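Long-range contacts in MutT related protein (Methanosarcina mazei, PDB 3GRN), which probably acts as a hydrolase of the Nudix (MutT-like) family, consistent with cleavage of phosphoric anhydride bonds: residues Leu3-Ile8 and Asn77-Glu82; Tyr7-Tyr12 and Lys84-Val89; Leu14-Lys19 and Gly92-Ala97; Phe22-Arg27 and Trp38-Gly43. One frame throughout, in Å; residues are numbered along the deposited sequence. Where two conformers were deposited one is given.

Contact 1. Residues Leu3-Ile8 and Asn77-Glu82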
loop_
_atom_site.group_PDB
_atom_site.type_symbol
_atom_site.label_atom_id
_atom_site.label_comp_id
_atom_site.label_asym_id
_atom_site.label_seq_id
_atom_site.Cartn_x
_atom_site.Cartn_y
_atom_site.Cartn_z
ATOM N N LEU A 3 -2.953 -26.419 5.398
ATOM C CA LEU A 3 -3.996 -25.808 4.571
ATOM C C LEU A 3 -3.469 -25.546 3.173
ATOM O O LEU A 3 -2.360 -25.029 3.007
ATOM C CB LEU A 3 -4.485 -24.484 5.167
ATOM C CG LEU A 3 -5.185 -24.435 6.525
ATOM C CD1 LEU A 3 -5.454 -22.972 6.828
ATOM C CD2 LEU A 3 -6.472 -25.214 6.517
ATOM N N GLU A 4 -4.277 -25.889 2.174
ATOM C CA GLU A 4 -3.907 -25.699 0.771
ATOM C C GLU A 4 -3.807 -24.218 0.421
ATOM O O GLU A 4 -2.982 -23.821 -0.405
ATOM C CB GLU A 4 -4.900 -26.412 -0.146
ATOM C CG GLU A 4 -4.894 -27.930 0.016
ATOM C CD GLU A 4 -6.221 -28.572 -0.338
ATOM O OE1 GLU A 4 -7.276 -27.937 -0.117
ATOM O OE2 GLU A 4 -6.203 -29.720 -0.832
ATOM N N LYS A 5 -4.614 -23.404 1.100
ATOM C CA LYS A 5 -4.636 -21.970 0.870
ATOM C C LYS A 5 -4.658 -21.253 2.231
ATOM O O LYS A 5 -5.504 -21.587 3.058
ATOM C CB LYS A 5 -5.894 -21.641 0.078
ATOM C CG LYS A 5 -5.984 -20.240 -0.417
ATOM C CD LYS A 5 -7.256 -20.032 -1.237
ATOM C CE LYS A 5 -7.171 -20.779 -2.577
ATOM N NZ LYS A 5 -8.282 -20.362 -3.490
ATOM N N PRO A 6 -3.733 -20.297 2.445
ATOM C CA PRO A 6 -3.630 -19.611 3.744
ATOM C C PRO A 6 -4.783 -18.642 3.968
ATOM O O PRO A 6 -5.399 -18.169 2.990
ATOM C CB PRO A 6 -2.334 -18.814 3.622
ATOM C CG PRO A 6 -2.210 -18.536 2.148
ATOM C CD PRO A 6 -2.726 -19.798 1.495
ATOM N N TYR A 7 -5.080 -18.380 5.242
ATOM C CA TYR A 7 -6.026 -17.315 5.623
ATOM C C TYR A 7 -5.248 -16.055 5.949
ATOM O O TYR A 7 -4.135 -16.138 6.486
ATOM C CB TYR A 7 -6.854 -17.702 6.850
ATOM C CG TYR A 7 -7.936 -18.704 6.605
ATOM C CD1 TYR A 7 -9.230 -18.280 6.273
ATOM C CD2 TYR A 7 -7.693 -20.075 6.731
ATOM C CE1 TYR A 7 -10.254 -19.204 6.048
ATOM C CE2 TYR A 7 -8.704 -21.014 6.511
ATOM C CZ TYR A 7 -9.980 -20.571 6.156
ATOM O OH TYR A 7 -10.986 -21.480 5.928
ATOM N N ILE A 8 -5.834 -14.888 5.646
ATOM C CA ILE A 8 -5.304 -13.612 6.106
ATOM C C ILE A 8 -6.437 -12.806 6.715
ATOM O O ILE A 8 -7.616 -13.075 6.418
ATOM C CB ILE A 8 -4.606 -12.785 4.996
ATOM C CG1 ILE A 8 -5.619 -12.325 3.955
ATOM C CG2 ILE A 8 -3.418 -13.598 4.366
ATOM C CD1 ILE A 8 -5.260 -11.069 3.238
ATOM N N ASN A 77 -16.251 -12.691 4.724
ATOM C CA ASN A 77 -15.234 -13.688 4.380
ATOM C C ASN A 77 -15.303 -13.963 2.880
ATOM O O ASN A 77 -16.404 -14.077 2.328
ATOM C CB ASN A 77 -15.471 -15.014 5.121
ATOM C CG ASN A 77 -15.458 -14.876 6.633
ATOM O OD1 ASN A 77 -14.678 -14.117 7.204
ATOM N ND2 ASN A 77 -16.326 -15.639 7.293
ATOM N N PHE A 78 -14.158 -14.091 2.221
ATOM C CA PHE A 78 -14.173 -14.425 0.789
ATOM C C PHE A 78 -12.863 -15.073 0.376
ATOM O O PHE A 78 -11.798 -14.808 0.969
ATOM C CB PHE A 78 -14.472 -13.199 -0.095
ATOM C CG PHE A 78 -13.558 -12.026 0.124
ATOM C CD1 PHE A 78 -12.442 -11.826 -0.671
ATOM C CD2 PHE A 78 -13.852 -11.067 1.128
ATOM C CE1 PHE A 78 -11.599 -10.729 -0.474
ATOM C CE2 PHE A 78 -13.029 -9.980 1.331
ATOM C CZ PHE A 78 -11.891 -9.803 0.526
ATOM N N GLU A 79 -12.967 -15.908 -0.653
ATOM C CA GLU A 79 -11.810 -16.607 -1.178
ATOM C C GLU A 79 -11.221 -15.894 -2.402
ATOM O O GLU A 79 -11.940 -15.471 -3.314
ATOM C CB GLU A 79 -12.187 -18.050 -1.509
ATOM C CG GLU A 79 -11.033 -18.901 -2.005
ATOM C CD GLU A 79 -11.393 -20.371 -2.183
ATOM O OE1 GLU A 79 -12.597 -20.710 -2.242
ATOM O OE2 GLU A 79 -10.463 -21.195 -2.256
ATOM N N LEU A 80 -9.907 -15.764 -2.421
ATOM C CA LEU A 80 -9.216 -15.290 -3.617
ATOM C C LEU A 80 -8.368 -16.435 -4.137
ATOM O O LEU A 80 -8.255 -17.474 -3.483
ATOM C CB LEU A 80 -8.338 -14.096 -3.288
ATOM C CG LEU A 80 -9.048 -12.848 -2.734
ATOM C CD1 LEU A 80 -8.022 -11.792 -2.312
ATOM C CD2 LEU A 80 -10.012 -12.266 -3.764
ATOM N N THR A 81 -7.754 -16.248 -5.302
ATOM C CA THR A 81 -6.974 -17.328 -5.857
ATOM C C THR A 81 -5.824 -17.779 -4.921
ATOM O O THR A 81 -5.573 -18.981 -4.790
ATOM C CB THR A 81 -6.513 -17.046 -7.324
ATOM O OG1 THR A 81 -5.827 -18.203 -7.797
ATOM C CG2 THR A 81 -5.578 -15.840 -7.387
ATOM N N GLU A 82 -5.145 -16.842 -4.247
ATOM C CA GLU A 82 -3.985 -17.293 -3.480
ATOM C C GLU A 82 -4.126 -17.244 -1.960
ATOM O O GLU A 82 -3.218 -17.680 -1.256
ATOM C CB GLU A 82 -2.707 -16.609 -3.956
ATOM C CG GLU A 82 -2.529 -15.216 -3.461
ATOM C CD GLU A 82 -1.725 -14.370 -4.425
ATOM O OE1 GLU A 82 -0.754 -14.891 -5.030
ATOM O OE2 GLU A 82 -2.071 -13.177 -4.570
#

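Contact 2. Residues Tyr7-Tyr12 and Lys84-Val89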
loop_
_atom_site.group_PDB
_atom_site.type_symbol
_atom_site.label_atom_id
_atom_site.label_comp_id
_atom_site.label_asym_id
_atom_site.label_seq_id
_atom_site.Cartn_x
_atom_site.Cartn_y
_atom_site.Cartn_z
ATOM N N TYR A 7 -5.080 -18.380 5.242
ATOM C CA TYR A 7 -6.026 -17.315 5.623
ATOM C C TYR A 7 -5.248 -16.055 5.949
ATOM O O TYR A 7 -4.135 -16.138 6.486
ATOM C CB TYR A 7 -6.854 -17.702 6.850
ATOM C CG TYR A 7 -7.936 -18.704 6.605
ATOM C CD1 TYR A 7 -9.230 -18.280 6.273
ATOM C CD2 TYR A 7 -7.693 -20.075 6.731
ATOM C CE1 TYR A 7 -10.254 -19.204 6.048
ATOM C CE2 TYR A 7 -8.704 -21.014 6.511
ATOM C CZ TYR A 7 -9.980 -20.571 6.156
ATOM O OH TYR A 7 -10.986 -21.480 5.928
ATOM N N ILE A 8 -5.834 -14.888 5.646
ATOM C CA ILE A 8 -5.304 -13.612 6.106
ATOM C C ILE A 8 -6.437 -12.806 6.715
ATOM O O ILE A 8 -7.616 -13.075 6.418
ATOM C CB ILE A 8 -4.606 -12.785 4.996
ATOM C CG1 ILE A 8 -5.619 -12.325 3.955
ATOM C CG2 ILE A 8 -3.418 -13.598 4.366
ATOM C CD1 ILE A 8 -5.260 -11.069 3.238
ATOM N N ILE A 9 -6.071 -11.882 7.616
ATOM C CA ILE A 9 -7.057 -11.008 8.271
ATOM C C ILE A 9 -6.995 -9.634 7.594
ATOM O O ILE A 9 -5.905 -9.058 7.400
ATOM C CB ILE A 9 -6.792 -10.856 9.820
ATOM C CG1 ILE A 9 -6.656 -12.220 10.511
ATOM C CG2 ILE A 9 -7.885 -9.966 10.499
ATOM C CD1 ILE A 9 -7.885 -13.119 10.389
ATOM N N SER A 10 -8.163 -9.116 7.239
ATOM C CA SER A 10 -8.279 -7.777 6.691
ATOM C C SER A 10 -9.282 -6.996 7.506
ATOM O O SER A 10 -10.051 -7.580 8.278
ATOM C CB SER A 10 -8.692 -7.799 5.218
ATOM O OG SER A 10 -7.649 -8.333 4.414
ATOM N N VAL A 11 -9.230 -5.675 7.381
ATOM C CA VAL A 11 -10.201 -4.788 8.027
ATOM C C VAL A 11 -10.774 -3.768 7.035
ATOM O O VAL A 11 -10.061 -3.254 6.169
ATOM C CB VAL A 11 -9.584 -4.070 9.251
ATOM C CG1 VAL A 11 -9.362 -5.048 10.398
ATOM C CG2 VAL A 11 -8.238 -3.411 8.881
ATOM N N TYR A 12 -12.066 -3.499 7.150
ATOM C CA TYR A 12 -12.743 -2.473 6.327
ATOM C C TYR A 12 -13.479 -1.455 7.192
ATOM O O TYR A 12 -13.835 -1.748 8.347
ATOM C CB TYR A 12 -13.681 -3.117 5.312
ATOM C CG TYR A 12 -12.905 -3.964 4.327
ATOM C CD1 TYR A 12 -12.254 -3.365 3.243
ATOM C CD2 TYR A 12 -12.760 -5.333 4.507
ATOM C CE1 TYR A 12 -11.506 -4.112 2.324
ATOM C CE2 TYR A 12 -11.982 -6.099 3.586
ATOM C CZ TYR A 12 -11.356 -5.463 2.511
ATOM O OH TYR A 12 -10.608 -6.173 1.587
ATOM N N LYS A 84 -7.463 -16.984 1.447
ATOM C CA LYS A 84 -8.817 -16.721 1.941
ATOM C C LYS A 84 -8.770 -15.529 2.880
ATOM O O LYS A 84 -7.897 -15.451 3.741
ATOM C CB LYS A 84 -9.374 -17.936 2.685
ATOM C CG LYS A 84 -9.529 -19.198 1.754
ATOM C CD LYS A 84 -10.237 -20.365 2.434
ATOM C CE LYS A 84 -11.761 -20.260 2.291
ATOM N NZ LYS A 84 -12.523 -21.288 3.075
ATOM N N VAL A 85 -9.727 -14.628 2.733
ATOM C CA VAL A 85 -9.749 -13.421 3.514
ATOM C C VAL A 85 -10.842 -13.508 4.602
ATOM O O VAL A 85 -11.979 -13.894 4.340
ATOM C CB VAL A 85 -9.941 -12.195 2.610
ATOM C CG1 VAL A 85 -10.071 -10.923 3.441
ATOM C CG2 VAL A 85 -8.755 -12.094 1.593
ATOM N N ILE A 86 -10.457 -13.206 5.828
ATOM C CA ILE A 86 -11.424 -13.034 6.908
ATOM C C ILE A 86 -11.339 -11.549 7.225
ATOM O O ILE A 86 -10.276 -11.057 7.654
ATOM C CB ILE A 86 -11.020 -13.782 8.191
ATOM C CG1 ILE A 86 -11.010 -15.305 7.986
ATOM C CG2 ILE A 86 -11.985 -13.408 9.334
ATOM C CD1 ILE A 86 -10.134 -16.038 9.014
ATOM N N ALA A 87 -12.435 -10.838 7.002
ATOM C CA ALA A 87 -12.392 -9.380 7.139
ATOM C C ALA A 87 -13.386 -8.885 8.187
ATOM O O ALA A 87 -14.535 -9.337 8.238
ATOM C CB ALA A 87 -12.646 -8.717 5.835
ATOM N N ILE A 88 -12.914 -7.977 9.028
ATOM C CA ILE A 88 -13.755 -7.396 10.068
ATOM C C ILE A 88 -14.087 -5.965 9.646
ATOM O O ILE A 88 -13.194 -5.190 9.240
ATOM C CB ILE A 88 -13.099 -7.473 11.483
ATOM C CG1 ILE A 88 -12.836 -8.937 11.888
ATOM C CG2 ILE A 88 -14.011 -6.859 12.534
ATOM C CD1 ILE A 88 -11.502 -9.491 11.451
ATOM N N VAL A 89 -15.377 -5.629 9.722
ATOM C CA VAL A 89 -15.863 -4.337 9.244
ATOM C C VAL A 89 -16.154 -3.467 10.467
ATOM O O VAL A 89 -16.855 -3.901 11.388
ATOM C CB VAL A 89 -17.125 -4.460 8.361
ATOM C CG1 VAL A 89 -17.519 -3.092 7.891
ATOM C CG2 VAL A 89 -16.870 -5.375 7.140
#

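Contact 3. Residues Leu14-Lys19 and Gly92-Ala97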
loop_
_atom_site.group_PDB
_atom_site.type_symbol
_atom_site.label_atom_id
_atom_site.label_comp_id
_atom_site.label_asym_id
_atom_site.label_seq_id
_atom_site.Cartn_x
_atom_site.Cartn_y
_atom_site.Cartn_z
ATOM N N LEU A 14 -16.764 1.376 7.396
ATOM C CA LEU A 14 -17.999 1.981 6.899
ATOM C C LEU A 14 -17.957 3.454 7.283
ATOM O O LEU A 14 -18.109 3.808 8.458
ATOM C CB LEU A 14 -19.237 1.355 7.546
ATOM C CG LEU A 14 -19.547 -0.089 7.213
ATOM C CD1 LEU A 14 -20.788 -0.528 8.020
ATOM C CD2 LEU A 14 -19.770 -0.296 5.725
ATOM N N ILE A 15 -17.751 4.294 6.284
ATOM C CA ILE A 15 -17.602 5.727 6.517
ATOM C C ILE A 15 -18.720 6.418 5.775
ATOM O O ILE A 15 -18.821 6.252 4.566
ATOM C CB ILE A 15 -16.252 6.222 5.996
ATOM C CG1 ILE A 15 -15.117 5.544 6.775
ATOM C CG2 ILE A 15 -16.147 7.732 6.098
ATOM C CD1 ILE A 15 -13.755 5.879 6.281
ATOM N N ARG A 16 -19.503 7.227 6.500
ATOM C CA ARG A 16 -20.656 7.924 5.912
ATOM C C ARG A 16 -20.456 9.433 5.844
ATOM O O ARG A 16 -19.700 9.999 6.626
ATOM C CB ARG A 16 -21.941 7.636 6.699
ATOM C CG ARG A 16 -22.272 6.170 6.855
ATOM C CD ARG A 16 -23.324 6.024 7.932
ATOM N NE ARG A 16 -23.435 4.659 8.428
ATOM C CZ ARG A 16 -22.642 4.123 9.351
ATOM N NH1 ARG A 16 -21.653 4.828 9.897
ATOM N NH2 ARG A 16 -22.838 2.867 9.722
ATOM N N ASN A 17 -21.147 10.065 4.896
ATOM C CA ASN A 17 -21.155 11.519 4.795
ATOM C C ASN A 17 -22.352 12.089 5.547
ATOM O O ASN A 17 -23.107 11.338 6.174
ATOM C CB ASN A 17 -21.125 11.991 3.326
ATOM C CG ASN A 17 -22.343 11.539 2.497
ATOM O OD1 ASN A 17 -23.326 10.998 3.009
ATOM N ND2 ASN A 17 -22.263 11.772 1.192
ATOM N N GLU A 18 -22.543 13.405 5.442
ATOM C CA GLU A 18 -23.674 14.100 6.080
ATOM C C GLU A 18 -25.046 13.520 5.707
ATOM O O GLU A 18 -25.991 13.588 6.502
ATOM C CB GLU A 18 -23.639 15.592 5.741
ATOM C CG GLU A 18 -22.261 16.232 5.903
ATOM C CD GLU A 18 -21.489 16.363 4.585
ATOM O OE1 GLU A 18 -21.221 15.334 3.924
ATOM O OE2 GLU A 18 -21.135 17.504 4.216
ATOM N N LYS A 19 -25.136 12.953 4.506
ATOM C CA LYS A 19 -26.357 12.356 3.989
ATOM C C LYS A 19 -26.528 10.877 4.366
ATOM O O LYS A 19 -27.574 10.287 4.081
ATOM C CB LYS A 19 -26.402 12.518 2.472
ATOM C CG LYS A 19 -26.612 13.958 2.011
ATOM C CD LYS A 19 -26.161 14.185 0.564
ATOM C CE LYS A 19 -24.637 14.347 0.443
ATOM N NZ LYS A 19 -24.057 15.313 1.430
ATOM N N GLY A 92 -17.177 3.589 11.024
ATOM C CA GLY A 92 -16.322 4.763 11.052
ATOM C C GLY A 92 -17.132 6.032 11.260
ATOM O O GLY A 92 -16.566 7.121 11.297
ATOM N N GLY A 93 -18.449 5.895 11.381
ATOM C CA GLY A 93 -19.302 7.026 11.754
ATOM C C GLY A 93 -19.617 7.925 10.578
ATOM O O GLY A 93 -19.701 7.462 9.440
ATOM N N TYR A 94 -19.792 9.216 10.865
ATOM C CA TYR A 94 -20.169 10.222 9.872
ATOM C C TYR A 94 -19.084 11.280 9.827
ATOM O O TYR A 94 -18.694 11.807 10.878
ATOM C CB TYR A 94 -21.506 10.889 10.239
ATOM C CG TYR A 94 -22.715 9.987 10.173
ATOM C CD1 TYR A 94 -23.598 10.067 9.108
ATOM C CD2 TYR A 94 -22.988 9.067 11.194
ATOM C CE1 TYR A 94 -24.718 9.248 9.038
ATOM C CE2 TYR A 94 -24.101 8.236 11.132
ATOM C CZ TYR A 94 -24.964 8.340 10.051
ATOM O OH TYR A 94 -26.070 7.529 9.968
ATOM N N VAL A 95 -18.589 11.574 8.622
ATOM C CA VAL A 95 -17.506 12.539 8.420
ATOM C C VAL A 95 -17.814 13.605 7.369
ATOM O O VAL A 95 -18.651 13.423 6.486
ATOM C CB VAL A 95 -16.127 11.879 8.045
ATOM C CG1 VAL A 95 -15.669 10.856 9.095
ATOM C CG2 VAL A 95 -16.160 11.276 6.636
ATOM N N VAL A 96 -17.106 14.718 7.484
ATOM C CA VAL A 96 -17.108 15.749 6.471
ATOM C C VAL A 96 -15.655 15.784 6.021
ATOM O O VAL A 96 -14.785 16.282 6.742
ATOM C CB VAL A 96 -17.551 17.139 7.047
ATOM C CG1 VAL A 96 -17.578 18.185 5.948
ATOM C CG2 VAL A 96 -18.924 17.044 7.735
ATOM N N ALA A 97 -15.384 15.197 4.857
ATOM C CA ALA A 97 -14.022 15.101 4.352
ATOM C C ALA A 97 -13.979 15.181 2.839
ATOM O O ALA A 97 -14.889 14.712 2.155
ATOM C CB ALA A 97 -13.367 13.799 4.836
#

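Contact 4. Residues Phe22-Arg27 and Trp38-Gly43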
loop_
_atom_site.group_PDB
_atom_site.type_symbol
_atom_site.label_atom_id
_atom_site.label_comp_id
_atom_site.label_asym_id
_atom_site.label_seq_id
_atom_site.Cartn_x
_atom_site.Cartn_y
_atom_site.Cartn_z
ATOM N N PHE A 22 -22.486 5.825 1.936
ATOM C CA PHE A 22 -21.220 5.148 2.274
ATOM C C PHE A 22 -20.107 5.405 1.272
ATOM O O PHE A 22 -20.331 5.429 0.070
ATOM C CB PHE A 22 -21.430 3.631 2.381
ATOM C CG PHE A 22 -22.367 3.228 3.488
ATOM C CD1 PHE A 22 -21.898 3.008 4.770
ATOM C CD2 PHE A 22 -23.729 3.072 3.234
ATOM C CE1 PHE A 22 -22.761 2.631 5.798
ATOM C CE2 PHE A 22 -24.602 2.703 4.250
ATOM C CZ PHE A 22 -24.121 2.478 5.529
ATOM N N LEU A 23 -18.894 5.537 1.787
ATOM C CA LEU A 23 -17.720 5.751 0.946
ATOM C C LEU A 23 -17.267 4.450 0.299
ATOM O O LEU A 23 -16.868 3.501 0.998
ATOM C CB LEU A 23 -16.569 6.351 1.776
ATOM C CG LEU A 23 -15.269 6.645 1.003
ATOM C CD1 LEU A 23 -15.460 7.528 -0.230
ATOM C CD2 LEU A 23 -14.171 7.195 1.932
ATOM N N LEU A 24 -17.321 4.414 -1.036
ATOM C CA LEU A 24 -16.732 3.310 -1.799
ATOM C C LEU A 24 -15.569 3.817 -2.651
ATOM O O LEU A 24 -15.553 4.976 -3.064
ATOM C CB LEU A 24 -17.755 2.603 -2.690
ATOM C CG LEU A 24 -19.070 2.181 -2.059
ATOM C CD1 LEU A 24 -19.876 1.389 -3.076
ATOM C CD2 LEU A 24 -18.841 1.366 -0.820
ATOM N N LEU A 25 -14.610 2.940 -2.910
ATOM C CA LEU A 25 -13.419 3.291 -3.675
ATOM C C LEU A 25 -13.251 2.273 -4.785
ATOM O O LEU A 25 -13.458 1.087 -4.559
ATOM C CB LEU A 25 -12.197 3.185 -2.768
ATOM C CG LEU A 25 -12.232 3.903 -1.422
ATOM C CD1 LEU A 25 -10.912 3.597 -0.672
ATOM C CD2 LEU A 25 -12.386 5.371 -1.645
ATOM N N ARG A 26 -12.854 2.723 -5.973
ATOM C CA ARG A 26 -12.588 1.781 -7.065
ATOM C C ARG A 26 -11.111 1.490 -7.178
ATOM O O ARG A 26 -10.326 2.413 -7.297
ATOM C CB ARG A 26 -13.139 2.299 -8.390
ATOM C CG ARG A 26 -13.014 1.256 -9.489
ATOM C CD ARG A 26 -13.923 1.518 -10.653
ATOM N NE ARG A 26 -13.307 2.377 -11.648
ATOM C CZ ARG A 26 -12.466 1.975 -12.606
ATOM N NH1 ARG A 26 -11.980 2.867 -13.457
ATOM N NH2 ARG A 26 -12.084 0.702 -12.719
ATOM N N ARG A 27 -10.745 0.212 -7.193
ATOM C CA ARG A 27 -9.365 -0.243 -7.136
ATOM C C ARG A 27 -8.630 0.018 -8.456
ATOM O O ARG A 27 -9.247 -0.027 -9.512
ATOM C CB ARG A 27 -9.315 -1.732 -6.820
ATOM C CG ARG A 27 -9.886 -2.105 -5.457
ATOM C CD ARG A 27 -9.960 -3.632 -5.243
ATOM N NE ARG A 27 -8.645 -4.282 -5.213
ATOM C CZ ARG A 27 -7.836 -4.323 -4.153
ATOM N NH1 ARG A 27 -8.190 -3.747 -3.011
ATOM N NH2 ARG A 27 -6.656 -4.930 -4.235
ATOM N N TRP A 38 -14.941 -2.016 -7.425
ATOM C CA TRP A 38 -15.328 -1.229 -6.229
ATOM C C TRP A 38 -15.043 -1.988 -4.905
ATOM O O TRP A 38 -15.114 -3.211 -4.870
ATOM C CB TRP A 38 -16.790 -0.783 -6.319
ATOM C CG TRP A 38 -16.989 0.207 -7.408
ATOM C CD1 TRP A 38 -17.332 -0.059 -8.712
ATOM C CD2 TRP A 38 -16.803 1.622 -7.323
ATOM N NE1 TRP A 38 -17.389 1.111 -9.434
ATOM C CE2 TRP A 38 -17.068 2.158 -8.607
ATOM C CE3 TRP A 38 -16.444 2.497 -6.285
ATOM C CZ2 TRP A 38 -16.991 3.527 -8.877
ATOM C CZ3 TRP A 38 -16.369 3.857 -6.558
ATOM C CH2 TRP A 38 -16.640 4.355 -7.843
ATOM N N ASP A 39 -14.694 -1.246 -3.841
ATOM C CA ASP A 39 -14.222 -1.796 -2.575
ATOM C C ASP A 39 -14.589 -0.830 -1.431
ATOM O O ASP A 39 -14.944 0.325 -1.680
ATOM C CB ASP A 39 -12.694 -1.975 -2.660
ATOM C CG ASP A 39 -12.167 -3.102 -1.779
ATOM O OD1 ASP A 39 -12.881 -3.547 -0.868
ATOM O OD2 ASP A 39 -11.018 -3.551 -1.989
ATOM N N LEU A 40 -14.474 -1.280 -0.188
ATOM C CA LEU A 40 -14.569 -0.384 0.953
ATOM C C LEU A 40 -13.149 0.029 1.287
ATOM O O LEU A 40 -12.194 -0.723 0.967
ATOM C CB LEU A 40 -15.184 -1.088 2.167
ATOM C CG LEU A 40 -16.669 -1.452 2.166
ATOM C CD1 LEU A 40 -17.014 -2.184 3.446
ATOM C CD2 LEU A 40 -17.515 -0.184 2.081
ATOM N N PRO A 41 -12.986 1.173 1.986
ATOM C CA PRO A 41 -11.664 1.506 2.534
ATOM C C PRO A 41 -11.223 0.432 3.513
ATOM O O PRO A 41 -12.038 -0.047 4.281
ATOM C CB PRO A 41 -11.917 2.809 3.299
ATOM C CG PRO A 41 -13.125 3.369 2.699
ATOM C CD PRO A 41 -13.975 2.226 2.288
ATOM N N GLY A 42 -9.976 0.015 3.416
ATOM C CA GLY A 42 -9.437 -1.000 4.328
ATOM C C GLY A 42 -8.408 -1.851 3.642
ATOM O O GLY A 42 -7.973 -1.530 2.525
ATOM N N GLY A 43 -8.008 -2.943 4.291
ATOM C CA GLY A 43 -7.020 -3.829 3.693
ATOM C C GLY A 43 -6.440 -4.749 4.734
ATOM O O GLY A 43 -6.994 -4.859 5.835
#

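Contact 1. Residues Leu3-Ile8 and Asn77-Glu82
K5 reaches across to the end of strand 72-79 and the turn after it, bringing its ammonium group to three oxygens of E79-T81. In the charged interaction, K5 NZ meets E79 OE2 at 2.6 Å in a salt bridge, coming to that oxygen on its anti side and 31° out of the carboxylate plane. The two side chains cross at about a right angle.

Backbone carbonyls supply the rest of the polar grip. K5 NZ donates to L80 O at 2.9 Å and makes a weak, longer bond of 3.3 Å to T81 O. K5 CG lies anti to the backbone N (chi1 -172°), and the chain bends at chi3 (-70°) to deliver the amine to this site.

Van der Waals contact with the E82 carbonyl is modest: K5 CG lies 3.8 Å from E82 C, and P6 CD comes within 3.5 Å of E82 O. The carboxylate of E82 is engaged elsewhere, by R32.

A methionine in place of K5 would probably leave the E79 carboxylate and the L80 carbonyl without this donor. With one carboxylate and two carbonyls around it, the amine is likely to stay protonated, so one ammonium group helps tie the arm before strand 7-16 to the end of strand 72-79 and the turn after it.

Contact 2. Residues Tyr7-Tyr12 and Lys84-Val89
K84 runs alongside Y7, both side chains pointing the same way from paired positions on neighbouring strands. K84 CB packs 3.6 Å from Y7 CD1, approaching the ring obliquely. Its CG lies anti to the carbonyl carbon (chi1 -63°), which carries the chain along the phenol; CD then comes within 3.7 Å of Y7 CZ. A bend at chi3 (87°) turns CE and NZ back toward the hydroxyl, CE at 3.9 Å from Y7 OH and NZ donating to the same oxygen at 3.2 Å. An alanine at K84 would remove this donor and the methylenes beside the ring, and the phenol would probably be freer to turn.

On the same face, I86 CD1 meets Y7 CD1 at 3.7 Å and I9 CG2 meets I88 CD1 at 3.8 Å, with L51 of helix 51-63 packing on I9 and I88. The other face carries I8, S10 and Y12 against V85, A87 and V89; there A87 CB sits at the edge of the Y12 ring, in its plane, 3.5 Å from CE2.

Five backbone hydrogen bonds, from I8 N to K84 O through to Y12 N to I88 O, join the strands, whose axes diverge by 29°. This parallel pairing belongs to the mixed sheet of the Nudix fold.

Contact 3. Residues Leu14-Lys19 and Gly92-Ala97
R16 lays its CD over one face of the Y94 ring, 3.9 Å from the centroid and 24° off the normal, a CH-pi contact displaced toward the rim. CG anti to the carbonyl carbon (chi1 -55°) and a chain extended to NE put CD there. Beyond CD, the guanidinium lies 26° from the ring plane, and its NH1 makes a weak bond to G93 O; NH2 is held more firmly by a salt bridge to D91. At the ring's edge, N17 O comes within 3.2 Å of Y94 CD1.

These side chains are set in place by parallel pairing of strands 7-16 and 84-94 in the mixed Nudix sheet, with R16 opposite Y94. G92 N donates to L14 O at 2.7 Å, R16 N to G93 O at 3.0 Å and V95 N to R16 O at 2.8 Å.

Further out, I15 CG2 meets V95 CG2 at 3.6 Å, and W110 of strand 105-111 touches both residues. F133 of helix 124-137 packs on R16 and L14.

Contact 4. Residues Phe22-Arg27 and Trp38-Gly43
W38 lies across R26 in the antiparallel hairpin of strands 22-27 and 38-44, part of the Nudix sheet. R26 CB sits over the indole's six-membered ring, 3.7 Å from its centroid and only 5° off the normal, so in this CH-pi contact CB stands almost directly above the ring centre. R26 CD covers the same indole face near NE1, at 3.7 Å. The guanidinium is turned well out of parallel with the indole and forms salt bridges with E107 and E29. At the indole's edge, near its plane, lies L24 O, while L24 CB approaches W38 CE3 to 3.8 Å.

The next pair, L25 with D39, is hydrogen-bonded: L25 N donates to D39 O at 2.9 Å and D39 N to L25 O at 2.7 Å. The second bond is the more bent of the two.

L24 and L40 meet at a slant, CD2 to CD2 at 3.5 Å, whereas L25 meets P41 at about a right angle, its CD1 4.0 Å from P41 CG. L23 CD2 reaches P41 CG as well. Helix 51-63 covers this region through E62 and T63.

R27 bends at chi3 (65°), which brings NH1 round to D39, with guanidinium and carboxylate planes 56° apart; NH1 approaches nearly in line with the C-O bond of D39 to form a salt bridge with OD2, 3.0 Å away.

How the contacts relate
All four contacts involve strands of one mixed sheet in the Nudix domain, contact 1 at the loops flanking its edge. Contacts 1, 2 and 3 follow strand 7-16 from its N-terminal lead-in to its far end; contacts 2 and 3, centres about 22 Å apart, both pair it with strand 84-94. Contact 1 reaches strand 72-79, beyond strand 84-94, and touches contact 2 through backbone pairs such as F78 O with V85 N. Contacts 1 and 3, centres about 31 Å apart, lie on opposite sides of the chain's centre. Contact 4 is nested in the loops closed by the others, and V11 O to G43 N links it to contact 2. Contacts 1 to 3 join parts of the chain about 70 residues apart, while contact 4 is local.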